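PDB 3HX6: type 4 fimbrial biogenesis protein PilY1, which primes type IV pilus assembly, apparently regulates pilus retraction in twitching motility through calcium binding and release, and also serves in adhesion to host cells. Local coordinates for residues Lys207-Thr212 and Leu225-Met230; Ile235-Glu240 and Ala301-Phe306; Thr411-Ser416 and Trp479-Asp484; Gly488-Phe493 and Asn516-Gly521. The protein carries 3 engineered substitutions. All coordinates share one frame; numbering follows the deposited sequence.

Interaction 1 (Lys207-Thr212 and Leu225-Met230); sequences KWAVVT and LLIIDM. Engineered in segment 225-230: M230 (natural residue Leu).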
loop_
_atom_site.group_PDB
_atom_site.type_symbol
_atom_site.label_atom_id
_atom_site.label_comp_id
_atom_site.label_asym_id
_atom_site.label_seq_id
_atom_site.Cartn_x
_atom_site.Cartn_y
_atom_site.Cartn_z
ATOM N N LYS A 207 18.112 -25.493 -5.178
ATOM C CA LYS A 207 18.484 -24.292 -5.912
ATOM C C LYS A 207 17.322 -23.548 -6.563
ATOM O O LYS A 207 16.196 -24.051 -6.645
ATOM C CB LYS A 207 19.523 -24.665 -6.979
ATOM C CG LYS A 207 20.646 -25.554 -6.437
ATOM C CD LYS A 207 21.563 -26.058 -7.539
ATOM C CE LYS A 207 22.644 -25.050 -7.884
ATOM N NZ LYS A 207 23.600 -24.907 -6.751
ATOM N N TRP A 208 17.607 -22.330 -7.009
ATOM C CA TRP A 208 16.616 -21.518 -7.685
ATOM C C TRP A 208 16.676 -21.863 -9.158
ATOM O O TRP A 208 17.747 -22.135 -9.693
ATOM C CB TRP A 208 16.901 -20.037 -7.477
ATOM C CG TRP A 208 16.433 -19.555 -6.143
ATOM C CD1 TRP A 208 16.998 -19.817 -4.926
ATOM C CD2 TRP A 208 15.255 -18.788 -5.886
ATOM N NE1 TRP A 208 16.236 -19.259 -3.922
ATOM C CE2 TRP A 208 15.161 -18.620 -4.487
ATOM C CE3 TRP A 208 14.268 -18.222 -6.706
ATOM C CZ2 TRP A 208 14.114 -17.911 -3.886
ATOM C CZ3 TRP A 208 13.224 -17.515 -6.108
ATOM C CH2 TRP A 208 13.159 -17.367 -4.708
ATOM N N ALA A 209 15.527 -21.848 -9.815
ATOM C CA ALA A 209 15.483 -22.182 -11.223
ATOM C C ALA A 209 14.449 -21.386 -11.985
ATOM O O ALA A 209 13.572 -20.735 -11.408
ATOM C CB ALA A 209 15.188 -23.666 -11.393
ATOM N N VAL A 210 14.581 -21.431 -13.300
ATOM C CA VAL A 210 13.617 -20.794 -14.171
ATOM C C VAL A 210 12.762 -21.976 -14.569
ATOM O O VAL A 210 13.268 -22.950 -15.128
ATOM C CB VAL A 210 14.271 -20.205 -15.424
ATOM C CG1 VAL A 210 13.192 -19.872 -16.467
ATOM C CG2 VAL A 210 15.054 -18.951 -15.049
ATOM N N VAL A 211 11.480 -21.918 -14.241
ATOM C CA VAL A 211 10.572 -22.996 -14.590
ATOM C C VAL A 211 9.584 -22.452 -15.596
ATOM O O VAL A 211 8.837 -21.521 -15.305
ATOM C CB VAL A 211 9.848 -23.522 -13.343
ATOM C CG1 VAL A 211 8.933 -24.682 -13.717
ATOM C CG2 VAL A 211 10.894 -23.971 -12.315
ATOM N N THR A 212 9.588 -23.030 -16.790
ATOM C CA THR A 212 8.711 -22.556 -17.840
ATOM C C THR A 212 8.311 -23.670 -18.801
ATOM O O THR A 212 8.814 -24.787 -18.707
ATOM C CB THR A 212 9.419 -21.433 -18.622
ATOM O OG1 THR A 212 8.496 -20.801 -19.511
ATOM C CG2 THR A 212 10.600 -21.998 -19.406
ATOM N N LEU A 225 7.951 -29.429 -19.505
ATOM C CA LEU A 225 8.248 -28.398 -18.524
ATOM C C LEU A 225 9.766 -28.312 -18.495
ATOM O O LEU A 225 10.450 -29.329 -18.378
ATOM C CB LEU A 225 7.738 -28.785 -17.129
ATOM C CG LEU A 225 7.922 -27.694 -16.061
ATOM C CD1 LEU A 225 6.933 -26.557 -16.334
ATOM C CD2 LEU A 225 7.690 -28.265 -14.662
ATOM N N LEU A 226 10.298 -27.107 -18.628
ATOM C CA LEU A 226 11.733 -26.935 -18.591
ATOM C C LEU A 226 12.098 -26.358 -17.233
ATOM O O LEU A 226 11.505 -25.380 -16.782
ATOM C CB LEU A 226 12.197 -25.990 -19.706
ATOM C CG LEU A 226 11.842 -26.397 -21.146
ATOM C CD1 LEU A 226 12.444 -25.397 -22.134
ATOM C CD2 LEU A 226 12.367 -27.797 -21.431
ATOM N N ILE A 227 13.055 -26.992 -16.573
ATOM C CA ILE A 227 13.520 -26.524 -15.283
ATOM C C ILE A 227 14.976 -26.174 -15.531
ATOM O O ILE A 227 15.840 -27.045 -15.636
ATOM C CB ILE A 227 13.367 -27.609 -14.211
ATOM C CG1 ILE A 227 11.874 -27.922 -14.030
ATOM C CG2 ILE A 227 13.974 -27.137 -12.894
ATOM C CD1 ILE A 227 11.569 -28.988 -12.993
ATOM N N ILE A 228 15.218 -24.877 -15.654
ATOM C CA ILE A 228 16.533 -24.340 -15.954
ATOM C C ILE A 228 17.211 -23.769 -14.716
ATOM O O ILE A 228 16.650 -22.910 -14.038
ATOM C CB ILE A 228 16.392 -23.232 -17.014
ATOM C CG1 ILE A 228 15.572 -23.772 -18.197
ATOM C CG2 ILE A 228 17.767 -22.748 -17.463
ATOM C CD1 ILE A 228 15.126 -22.711 -19.182
ATOM N N ASP A 229 18.417 -24.242 -14.422
ATOM C CA ASP A 229 19.148 -23.747 -13.262
ATOM C C ASP A 229 19.350 -22.247 -13.420
ATOM O O ASP A 229 19.886 -21.782 -14.430
ATOM C CB ASP A 229 20.511 -24.437 -13.141
ATOM C CG ASP A 229 21.274 -23.999 -11.901
ATOM O OD1 ASP A 229 20.792 -24.271 -10.780
ATOM O OD2 ASP A 229 22.348 -23.379 -12.051
ATOM N N MET A 230 18.921 -21.490 -12.417
ATOM C CA MET A 230 19.035 -20.038 -12.449
ATOM C C MET A 230 20.455 -19.555 -12.723
ATOM O O MET A 230 20.680 -18.712 -13.592
ATOM C CB MET A 230 18.550 -19.443 -11.122
ATOM C CG MET A 230 18.368 -17.932 -11.148
ATOM S SD MET A 230 17.144 -17.413 -12.392
ATOM C CE MET A 230 18.175 -16.789 -13.674
HETATM O O HOH W 1 20.852 -22.068 -9.551
#
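V210 lies against two side chains of strand 225-229 and the turn after it: its CB faces the CB of I228 at 4.0 Å, and its CG2 meets the sulfur of M230, V210 CG2 to M230 SD being 3.7 Å. M230 is an engineered residue; its chain starts toward the neighbouring strand and then bends at chi2 and chi3, which brings SD and CE over the valine methyl. W181 of strand 178-184 covers V210 and I228 from the adjoining sheet. On the other face of the hairpin V211 CG1 rests between the two methyls of L225, 3.8 Å from L225 CD1. At the open end D229 sets off away from its partner strand, yet with CG anti to the backbone N (chi1 -177°) its OD1 comes back to K207, 3.5 Å from K207 CE. The K207 ammonium stays 5.0 Å away from that oxygen, measured NZ to OD1. Water 1 donates both to D229 OD1 and to W208 O, while D229 OD2 takes the backbone N-H of T232.

Between the strands run antiparallel backbone bonds, such as V210 N to I228 O at 2.6 Å. These are the two middle strands of a four-stranded propeller blade. Apolar packing on both faces and paired backbone amides hold the hairpin together, whereas the carboxylate at its end is held by water and the following turn.

Interaction 2 (Ile235-Glu240 and Ala301-Phe306); sequences ITRKLE and AVASSF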
loop_
_atom_site.group_PDB
_atom_site.type_symbol
_atom_site.label_atom_id
_atom_site.label_comp_id
_atom_site.label_asym_id
_atom_site.label_seq_id
_atom_site.Cartn_x
_atom_site.Cartn_y
_atom_site.Cartn_z
ATOM N N ILE A 235 19.940 -27.269 -18.220
ATOM C CA ILE A 235 18.608 -27.837 -18.127
ATOM C C ILE A 235 18.631 -28.846 -16.982
ATOM O O ILE A 235 18.989 -30.005 -17.175
ATOM C CB ILE A 235 18.206 -28.549 -19.433
ATOM C CG1 ILE A 235 18.329 -27.581 -20.616
ATOM C CG2 ILE A 235 16.782 -29.067 -19.322
ATOM C CD1 ILE A 235 17.499 -26.311 -20.481
ATOM N N THR A 236 18.263 -28.399 -15.784
ATOM C CA THR A 236 18.258 -29.281 -14.615
ATOM C C THR A 236 17.345 -30.486 -14.840
ATOM O O THR A 236 17.673 -31.607 -14.452
ATOM C CB THR A 236 17.807 -28.523 -13.354
ATOM O OG1 THR A 236 18.730 -27.462 -13.083
ATOM C CG2 THR A 236 17.757 -29.465 -12.151
ATOM N N ARG A 237 16.199 -30.247 -15.464
ATOM C CA ARG A 237 15.247 -31.308 -15.769
ATOM C C ARG A 237 14.276 -30.874 -16.843
ATOM O O ARG A 237 13.820 -29.728 -16.870
ATOM C CB ARG A 237 14.419 -31.720 -14.539
ATOM C CG ARG A 237 15.014 -32.821 -13.662
ATOM C CD ARG A 237 15.450 -34.053 -14.450
ATOM N NE ARG A 237 14.378 -34.768 -15.146
ATOM C CZ ARG A 237 13.470 -35.552 -14.562
ATOM N NH1 ARG A 237 13.475 -35.736 -13.248
ATOM N NH2 ARG A 237 12.571 -36.182 -15.302
ATOM N N LYS A 238 13.982 -31.802 -17.740
ATOM C CA LYS A 238 13.008 -31.581 -18.792
ATOM C C LYS A 238 11.969 -32.644 -18.495
ATOM O O LYS A 238 12.271 -33.837 -18.508
ATOM C CB LYS A 238 13.612 -31.804 -20.179
ATOM C CG LYS A 238 12.572 -31.814 -21.294
ATOM C CD LYS A 238 13.092 -31.183 -22.579
ATOM C CE LYS A 238 14.333 -31.884 -23.122
ATOM N NZ LYS A 238 14.031 -33.175 -23.769
ATOM N N LEU A 239 10.758 -32.205 -18.183
ATOM C CA LEU A 239 9.674 -33.122 -17.881
ATOM C C LEU A 239 8.734 -33.181 -19.074
ATOM O O LEU A 239 7.818 -32.364 -19.207
ATOM C CB LEU A 239 8.925 -32.649 -16.632
ATOM C CG LEU A 239 9.420 -33.110 -15.258
ATOM C CD1 LEU A 239 10.893 -33.451 -15.289
ATOM C CD2 LEU A 239 9.119 -32.024 -14.230
ATOM N N GLU A 240 8.976 -34.151 -19.946
ATOM C CA GLU A 240 8.159 -34.302 -21.131
ATOM C C GLU A 240 6.807 -34.874 -20.772
ATOM O O GLU A 240 6.665 -35.688 -19.866
ATOM C CB GLU A 240 8.823 -35.212 -22.169
ATOM C CG GLU A 240 8.153 -35.096 -23.539
ATOM C CD GLU A 240 8.653 -36.113 -24.547
ATOM O OE1 GLU A 240 9.883 -36.201 -24.753
ATOM O OE2 GLU A 240 7.811 -36.822 -25.138
ATOM N N ALA A 301 19.919 -34.459 -5.990
ATOM C CA ALA A 301 19.345 -35.758 -6.320
ATOM C C ALA A 301 17.828 -35.728 -6.506
ATOM O O ALA A 301 17.282 -36.473 -7.320
ATOM C CB ALA A 301 19.712 -36.773 -5.241
ATOM N N VAL A 302 17.143 -34.877 -5.752
ATOM C CA VAL A 302 15.689 -34.796 -5.851
ATOM C C VAL A 302 15.223 -34.467 -7.273
ATOM O O VAL A 302 14.109 -34.820 -7.667
ATOM C CB VAL A 302 15.126 -33.738 -4.879
ATOM C CG1 VAL A 302 13.606 -33.687 -4.979
ATOM C CG2 VAL A 302 15.544 -34.072 -3.460
ATOM N N ALA A 303 16.082 -33.802 -8.040
ATOM C CA ALA A 303 15.741 -33.419 -9.404
ATOM C C ALA A 303 15.324 -34.612 -10.255
ATOM O O ALA A 303 14.384 -34.514 -11.044
ATOM C CB ALA A 303 16.914 -32.692 -10.055
ATOM N N SER A 304 16.011 -35.738 -10.089
ATOM C CA SER A 304 15.689 -36.937 -10.857
ATOM C C SER A 304 14.338 -37.511 -10.456
ATOM O O SER A 304 13.746 -38.299 -11.196
ATOM C CB SER A 304 16.784 -37.999 -10.687
ATOM O OG SER A 304 16.987 -38.319 -9.320
ATOM N N SER A 305 13.850 -37.120 -9.284
ATOM C CA SER A 305 12.552 -37.592 -8.815
ATOM C C SER A 305 11.400 -36.759 -9.362
ATOM O O SER A 305 10.256 -37.201 -9.322
ATOM C CB SER A 305 12.485 -37.583 -7.286
ATOM O OG SER A 305 13.356 -38.552 -6.737
ATOM N N PHE A 306 11.684 -35.552 -9.850
ATOM C CA PHE A 306 10.622 -34.710 -10.405
ATOM C C PHE A 306 9.928 -35.542 -11.483
ATOM O O PHE A 306 10.573 -36.336 -12.157
ATOM C CB PHE A 306 11.198 -33.427 -11.016
ATOM C CG PHE A 306 11.781 -32.475 -10.005
ATOM C CD1 PHE A 306 12.535 -31.386 -10.421
ATOM C CD2 PHE A 306 11.573 -32.662 -8.641
ATOM C CE1 PHE A 306 13.076 -30.495 -9.501
ATOM C CE2 PHE A 306 12.111 -31.775 -7.709
ATOM C CZ PHE A 306 12.864 -30.689 -8.141
HETATM O O HOH W 2 10.896 -38.227 -14.213
#
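Polar contact centres on one guanidinium nitrogen of R237, which reaches two backbone carbonyls of segment 301-306. R237 NH1 donates to A303 O at 2.7 Å; the acceptor lies close to the guanidinium plane and the donor arrives in the carbonyl plane, on a lone pair. Its second bond, from R237 NH1 to F306 O, is longer at 3.2 Å, and here the donor stands 32° from the carbonyl plane. Both bonds are bent, with N-H...O angles of 141°. Bends at chi2 and chi3 fold the arginine chain back so that its head meets these oxygens. A303 O also accepts the amide of F306, a bond within 301-306, most of which has helical backbone angles.

Water extends the grip: water 2 accepts from R237 NH2 and donates to F306 O, bridging the same pair.

In the propeller, strand 235-241 is an edge strand of its four-stranded blade, and 301-306 leads into strand 307-317 of the next, so the arginine ties neighbouring blades together. R237 reaches out from a classic beta bulge, in which it and T236 both face I227.

Two separate apolar contacts add to this. T236 CG2 touches A303 CB at 3.9 Å, and L239 CD2 approaches F306 CB at 4.1 Å. L239 CD1 covers one face of the R237 guanidinium, offset toward its rim. The F306 ring has A303 CA over the centre of one face, and the F306 side chain also packs on I227.

Interaction 3 (Thr411-Ser416 and Trp479-Asp484); sequences TIRIAS and WTYGLD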
loop_
_atom_site.group_PDB
_atom_site.type_symbol
_atom_site.label_atom_id
_atom_site.label_comp_id
_atom_site.label_asym_id
_atom_site.label_seq_id
_atom_site.Cartn_x
_atom_site.Cartn_y
_atom_site.Cartn_z
ATOM N N THR A 411 -19.326 -0.387 -19.831
ATOM C CA THR A 411 -20.068 -1.474 -20.449
ATOM C C THR A 411 -19.675 -2.651 -19.558
ATOM O O THR A 411 -18.491 -2.933 -19.364
ATOM C CB THR A 411 -19.645 -1.736 -21.914
ATOM O OG1 THR A 411 -18.302 -2.222 -21.950
ATOM C CG2 THR A 411 -19.734 -0.456 -22.725
ATOM N N ILE A 412 -20.673 -3.320 -18.998
ATOM C CA ILE A 412 -20.418 -4.420 -18.091
ATOM C C ILE A 412 -21.080 -5.713 -18.517
ATOM O O ILE A 412 -21.879 -5.755 -19.456
ATOM C CB ILE A 412 -20.898 -4.057 -16.668
ATOM C CG1 ILE A 412 -22.390 -3.713 -16.671
ATOM C CG2 ILE A 412 -20.143 -2.833 -16.162
ATOM C CD1 ILE A 412 -23.323 -4.894 -16.769
ATOM N N ARG A 413 -20.725 -6.777 -17.815
ATOM C CA ARG A 413 -21.306 -8.076 -18.068
ATOM C C ARG A 413 -21.668 -8.681 -16.726
ATOM O O ARG A 413 -20.997 -8.434 -15.722
ATOM C CB ARG A 413 -20.324 -8.973 -18.818
ATOM C CG ARG A 413 -20.231 -8.649 -20.295
ATOM C CD ARG A 413 -19.251 -9.552 -21.034
ATOM N NE ARG A 413 -19.203 -9.216 -22.455
ATOM C CZ ARG A 413 -18.342 -9.742 -23.317
ATOM N NH1 ARG A 413 -17.449 -10.631 -22.902
ATOM N NH2 ARG A 413 -18.379 -9.386 -24.595
ATOM N N ILE A 414 -22.759 -9.435 -16.708
ATOM C CA ILE A 414 -23.207 -10.096 -15.492
ATOM C C ILE A 414 -23.135 -11.590 -15.732
ATOM O O ILE A 414 -23.537 -12.083 -16.787
ATOM C CB ILE A 414 -24.663 -9.706 -15.123
ATOM C CG1 ILE A 414 -24.705 -8.245 -14.664
ATOM C CG2 ILE A 414 -25.198 -10.611 -14.018
ATOM C CD1 ILE A 414 -25.279 -7.324 -15.708
ATOM N N ALA A 415 -22.604 -12.305 -14.751
ATOM C CA ALA A 415 -22.464 -13.745 -14.849
ATOM C C ALA A 415 -23.507 -14.418 -13.974
ATOM O O ALA A 415 -24.037 -13.808 -13.048
ATOM C CB ALA A 415 -21.063 -14.162 -14.398
ATOM N N SER A 416 -23.790 -15.679 -14.279
ATOM C CA SER A 416 -24.737 -16.475 -13.509
ATOM C C SER A 416 -24.096 -16.747 -12.154
ATOM O O SER A 416 -22.914 -16.441 -11.944
ATOM C CB SER A 416 -25.011 -17.802 -14.220
ATOM O OG SER A 416 -23.803 -18.512 -14.458
ATOM N N TRP A 479 -11.780 -7.341 -21.714
ATOM C CA TRP A 479 -12.754 -7.457 -20.647
ATOM C C TRP A 479 -12.069 -7.968 -19.391
ATOM O O TRP A 479 -11.389 -8.995 -19.417
ATOM C CB TRP A 479 -13.882 -8.413 -21.037
ATOM C CG TRP A 479 -14.902 -7.787 -21.915
ATOM C CD1 TRP A 479 -14.869 -7.684 -23.272
ATOM C CD2 TRP A 479 -16.104 -7.135 -21.489
ATOM N NE1 TRP A 479 -15.978 -7.008 -23.724
ATOM C CE2 TRP A 479 -16.753 -6.660 -22.649
ATOM C CE3 TRP A 479 -16.694 -6.906 -20.240
ATOM C CZ2 TRP A 479 -17.970 -5.970 -22.597
ATOM C CZ3 TRP A 479 -17.902 -6.220 -20.188
ATOM C CH2 TRP A 479 -18.528 -5.760 -21.363
ATOM N N THR A 480 -12.243 -7.235 -18.298
ATOM C CA THR A 480 -11.675 -7.605 -17.011
ATOM C C THR A 480 -12.794 -8.234 -16.197
ATOM O O THR A 480 -13.880 -7.668 -16.095
ATOM C CB THR A 480 -11.154 -6.368 -16.249
ATOM O OG1 THR A 480 -10.117 -5.741 -17.009
ATOM C CG2 THR A 480 -10.604 -6.773 -14.887
ATOM N N TYR A 481 -12.537 -9.405 -15.627
ATOM C CA TYR A 481 -13.543 -10.098 -14.830
ATOM C C TYR A 481 -13.090 -10.344 -13.403
ATOM O O TYR A 481 -11.905 -10.499 -13.129
ATOM C CB TYR A 481 -13.894 -11.461 -15.445
ATOM C CG TYR A 481 -14.503 -11.431 -16.834
ATOM C CD1 TYR A 481 -13.703 -11.547 -17.972
ATOM C CD2 TYR A 481 -15.883 -11.322 -17.008
ATOM C CE1 TYR A 481 -14.261 -11.562 -19.253
ATOM C CE2 TYR A 481 -16.457 -11.333 -18.283
ATOM C CZ TYR A 481 -15.639 -11.455 -19.400
ATOM O OH TYR A 481 -16.200 -11.469 -20.659
ATOM N N GLY A 482 -14.062 -10.389 -12.501
ATOM C CA GLY A 482 -13.805 -10.676 -11.103
ATOM C C GLY A 482 -14.837 -11.747 -10.803
ATOM O O GLY A 482 -16.030 -11.446 -10.706
ATOM N N LEU A 483 -14.404 -12.999 -10.682
ATOM C CA LEU A 483 -15.344 -14.090 -10.440
ATOM C C LEU A 483 -15.094 -14.842 -9.145
ATOM O O LEU A 483 -14.025 -14.738 -8.545
ATOM C CB LEU A 483 -15.300 -15.090 -11.612
ATOM C CG LEU A 483 -15.636 -14.540 -13.005
ATOM C CD1 LEU A 483 -15.291 -15.557 -14.072
ATOM C CD2 LEU A 483 -17.111 -14.172 -13.077
ATOM N N ASP A 484 -16.101 -15.597 -8.717
ATOM C CA ASP A 484 -15.991 -16.411 -7.516
ATOM C C ASP A 484 -15.184 -17.637 -7.925
ATOM O O ASP A 484 -15.629 -18.434 -8.747
ATOM C CB ASP A 484 -17.383 -16.825 -7.029
ATOM C CG ASP A 484 -17.339 -17.851 -5.912
ATOM O OD1 ASP A 484 -16.275 -18.033 -5.278
ATOM O OD2 ASP A 484 -18.392 -18.473 -5.662
#
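Strands 411-415 and 479-483 run in roughly the same direction, 37° apart, with axes 8.7 Å from each other at closest approach. Strand 521-524 lies between them in the mixed sheet that carries part of the C-terminal region, so side chains on one face make this contact across an intervening strand.

The centre is a cation-pi stack. R413 extends its chain from CG to NE across the W479 indole and lays its guanidinium flat on the five-membered ring, CZ being 3.7 Å from the centroid and the planes 13° apart. Farther back along the arginine, CD sits over the six-membered ring in a CH-pi contact. Charge and aliphatic stem thus share one indole face. With its CG anti to the carbonyl carbon (chi1 -80°), W479 carries the ring up from its strand to meet the arginine.

Y481 closes on the guanidinium from its edge: R413 NH1 donates to Y481 OH at 2.7 Å, with the oxygen near the guanidinium plane. E447 ties the two together, forming a salt bridge with R413 NH1 and a hydrogen bond with Y481 OH, while Q400 accepts from R413 NE. Such partners would fix the rotation of the guanidinium and balance its buried charge.

Beyond the stack, A415 meets L483 through methyls. The indole has a further neighbour in T411, whose OG1, hydrogen-bonded to E523, lies 3.6 Å from W479 CH2.

Interaction 4 (Gly488-Phe493 and Asn516-Gly521); sequences GGRTSF and NVAVSG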
loop_
_atom_site.group_PDB
_atom_site.type_symbol
_atom_site.label_atom_id
_atom_site.label_comp_id
_atom_site.label_asym_id
_atom_site.label_seq_id
_atom_site.Cartn_x
_atom_site.Cartn_y
_atom_site.Cartn_z
ATOM N N GLY A 488 -16.963 -20.137 -10.277
ATOM C CA GLY A 488 -16.788 -19.628 -11.629
ATOM C C GLY A 488 -17.864 -18.607 -11.973
ATOM O O GLY A 488 -17.883 -18.051 -13.070
ATOM N N GLY A 489 -18.761 -18.354 -11.028
ATOM C CA GLY A 489 -19.836 -17.409 -11.278
ATOM C C GLY A 489 -19.709 -16.087 -10.547
ATOM O O GLY A 489 -18.640 -15.725 -10.048
ATOM N N ARG A 490 -20.822 -15.370 -10.482
ATOM C CA ARG A 490 -20.888 -14.072 -9.830
ATOM C C ARG A 490 -20.643 -14.184 -8.333
ATOM O O ARG A 490 -21.201 -15.058 -7.671
ATOM C CB ARG A 490 -22.273 -13.468 -10.077
ATOM C CG ARG A 490 -22.566 -12.164 -9.372
ATOM C CD ARG A 490 -24.053 -12.109 -9.035
ATOM N NE ARG A 490 -24.835 -12.589 -10.160
ATOM C CZ ARG A 490 -26.039 -13.138 -10.071
ATOM N NH1 ARG A 490 -26.631 -13.280 -8.896
ATOM N NH2 ARG A 490 -26.635 -13.570 -11.170
ATOM N N THR A 491 -19.811 -13.295 -7.802
ATOM C CA THR A 491 -19.525 -13.269 -6.371
ATOM C C THR A 491 -20.787 -12.795 -5.654
ATOM O O THR A 491 -21.662 -12.190 -6.277
ATOM C CB THR A 491 -18.392 -12.280 -6.063
ATOM O OG1 THR A 491 -18.644 -11.058 -6.769
ATOM C CG2 THR A 491 -17.033 -12.845 -6.506
ATOM N N SER A 492 -20.887 -13.067 -4.354
ATOM C CA SER A 492 -22.049 -12.642 -3.588
ATOM C C SER A 492 -21.790 -11.253 -3.007
ATOM O O SER A 492 -22.617 -10.695 -2.292
ATOM C CB SER A 492 -22.350 -13.640 -2.462
ATOM O OG SER A 492 -21.264 -13.741 -1.560
ATOM N N PHE A 493 -20.629 -10.699 -3.327
ATOM C CA PHE A 493 -20.253 -9.375 -2.858
ATOM C C PHE A 493 -19.738 -8.617 -4.073
ATOM O O PHE A 493 -19.314 -9.232 -5.054
ATOM C CB PHE A 493 -19.167 -9.502 -1.787
ATOM C CG PHE A 493 -17.980 -10.314 -2.224
ATOM C CD1 PHE A 493 -16.932 -9.722 -2.920
ATOM C CD2 PHE A 493 -17.922 -11.679 -1.958
ATOM C CE1 PHE A 493 -15.841 -10.474 -3.343
ATOM C CE2 PHE A 493 -16.840 -12.442 -2.376
ATOM C CZ PHE A 493 -15.798 -11.842 -3.070
ATOM N N ASN A 516 -30.306 -6.572 -7.336
ATOM C CA ASN A 516 -29.055 -5.837 -7.187
ATOM C C ASN A 516 -27.982 -6.912 -7.158
ATOM O O ASN A 516 -27.919 -7.727 -6.234
ATOM C CB ASN A 516 -29.020 -5.026 -5.895
ATOM C CG ASN A 516 -29.930 -3.821 -5.950
ATOM O OD1 ASN A 516 -30.047 -3.170 -6.990
ATOM N ND2 ASN A 516 -30.572 -3.511 -4.829
ATOM N N VAL A 517 -27.139 -6.903 -8.179
ATOM C CA VAL A 517 -26.105 -7.906 -8.321
ATOM C C VAL A 517 -24.713 -7.315 -8.509
ATOM O O VAL A 517 -24.559 -6.189 -8.978
ATOM C CB VAL A 517 -26.469 -8.810 -9.525
ATOM C CG1 VAL A 517 -25.252 -9.439 -10.109
ATOM C CG2 VAL A 517 -27.466 -9.871 -9.086
ATOM N N ALA A 518 -23.700 -8.084 -8.125
ATOM C CA ALA A 518 -22.325 -7.652 -8.292
ATOM C C ALA A 518 -22.013 -7.756 -9.781
ATOM O O ALA A 518 -22.499 -8.662 -10.459
ATOM C CB ALA A 518 -21.391 -8.556 -7.501
ATOM N N VAL A 519 -21.224 -6.820 -10.292
ATOM C CA VAL A 519 -20.841 -6.840 -11.700
ATOM C C VAL A 519 -19.621 -7.752 -11.794
ATOM O O VAL A 519 -18.649 -7.556 -11.073
ATOM C CB VAL A 519 -20.467 -5.426 -12.199
ATOM C CG1 VAL A 519 -19.762 -5.512 -13.563
ATOM C CG2 VAL A 519 -21.727 -4.571 -12.307
ATOM N N SER A 520 -19.667 -8.744 -12.676
ATOM C CA SER A 520 -18.545 -9.664 -12.797
ATOM C C SER A 520 -17.532 -9.256 -13.853
ATOM O O SER A 520 -16.357 -9.604 -13.758
ATOM C CB SER A 520 -19.053 -11.074 -13.093
ATOM O OG SER A 520 -19.811 -11.562 -12.005
ATOM N N GLY A 521 -17.985 -8.517 -14.856
ATOM C CA GLY A 521 -17.077 -8.104 -15.906
ATOM C C GLY A 521 -17.304 -6.687 -16.391
ATOM O O GLY A 521 -18.425 -6.179 -16.360
HETATM O O HOH W 3 -18.411 -11.233 -9.498
#
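A518 turns its methyl into segment 488-493, where A518 CB touches F493 O at 3.3 Å and T491 OG1 at 3.8 Å. Close by, S520 OG comes to 3.5 Å from R490 CA, and R490 CG approaches A518 O at 3.7 Å. Farther out along the arginine, V517 lies against R490, the two side chains crossing at about a right angle with V517 CG2 over one face of the guanidinium; the model brings parts of this pair too close together, so their placement is doubtful in detail. No direct hydrogen bond joins the two segments; contact is by van der Waals packing and one water.

That water supplies the polar link: water 3 accepts from T491 N and pairs with S520 OG at 2.9 Å. Behind it, T491 OG1 donates to F493 O at 2.6 Å, almost in line with the carbonyl. Its first torsion (chi1 46°) sets OG1 between the backbone N and the carbonyl carbon, and the bond ties T491 to F493 O, the same oxygen that touches A518 CB. The F493 ring in turn has T491 CB over the centre of one face. For R490, CG anti to the backbone N and bends at chi2 and chi3 carry the head past V517, where NH2 donates to A415 O.

Around this, the loop 488-493 follows strand 477-483, while 516-521 leads through a classic beta bulge, S520 and G521 both facing R413, into strand 521-524. V517 also packs on I414, and S520 on A415, which seats the pair against strand 408-415.

In the fold
Interactions 1 and 2 meet on one propeller blade, their centres 10 Å apart: strand 235-241, one side of interaction 2, neighbours strand 223-229 of interaction 1, joined to it by probable hydrogen bonds, I227 N to R237 O and L225 O to L239 N, both 2.9 Å. The calcium ion, held by D258, N260, D262, V264 and D266, lies about 11 Å from the side chains of both W208 and F306, so neither contact supplies a ligand. Interactions 3 and 4 sit across the chain's centre, their own centres 7 Å apart, linked by G482 N to S520 O at 2.7 Å. Interactions 1 and 3 have centres 35 Å apart, with about 23 Å between nearest atoms.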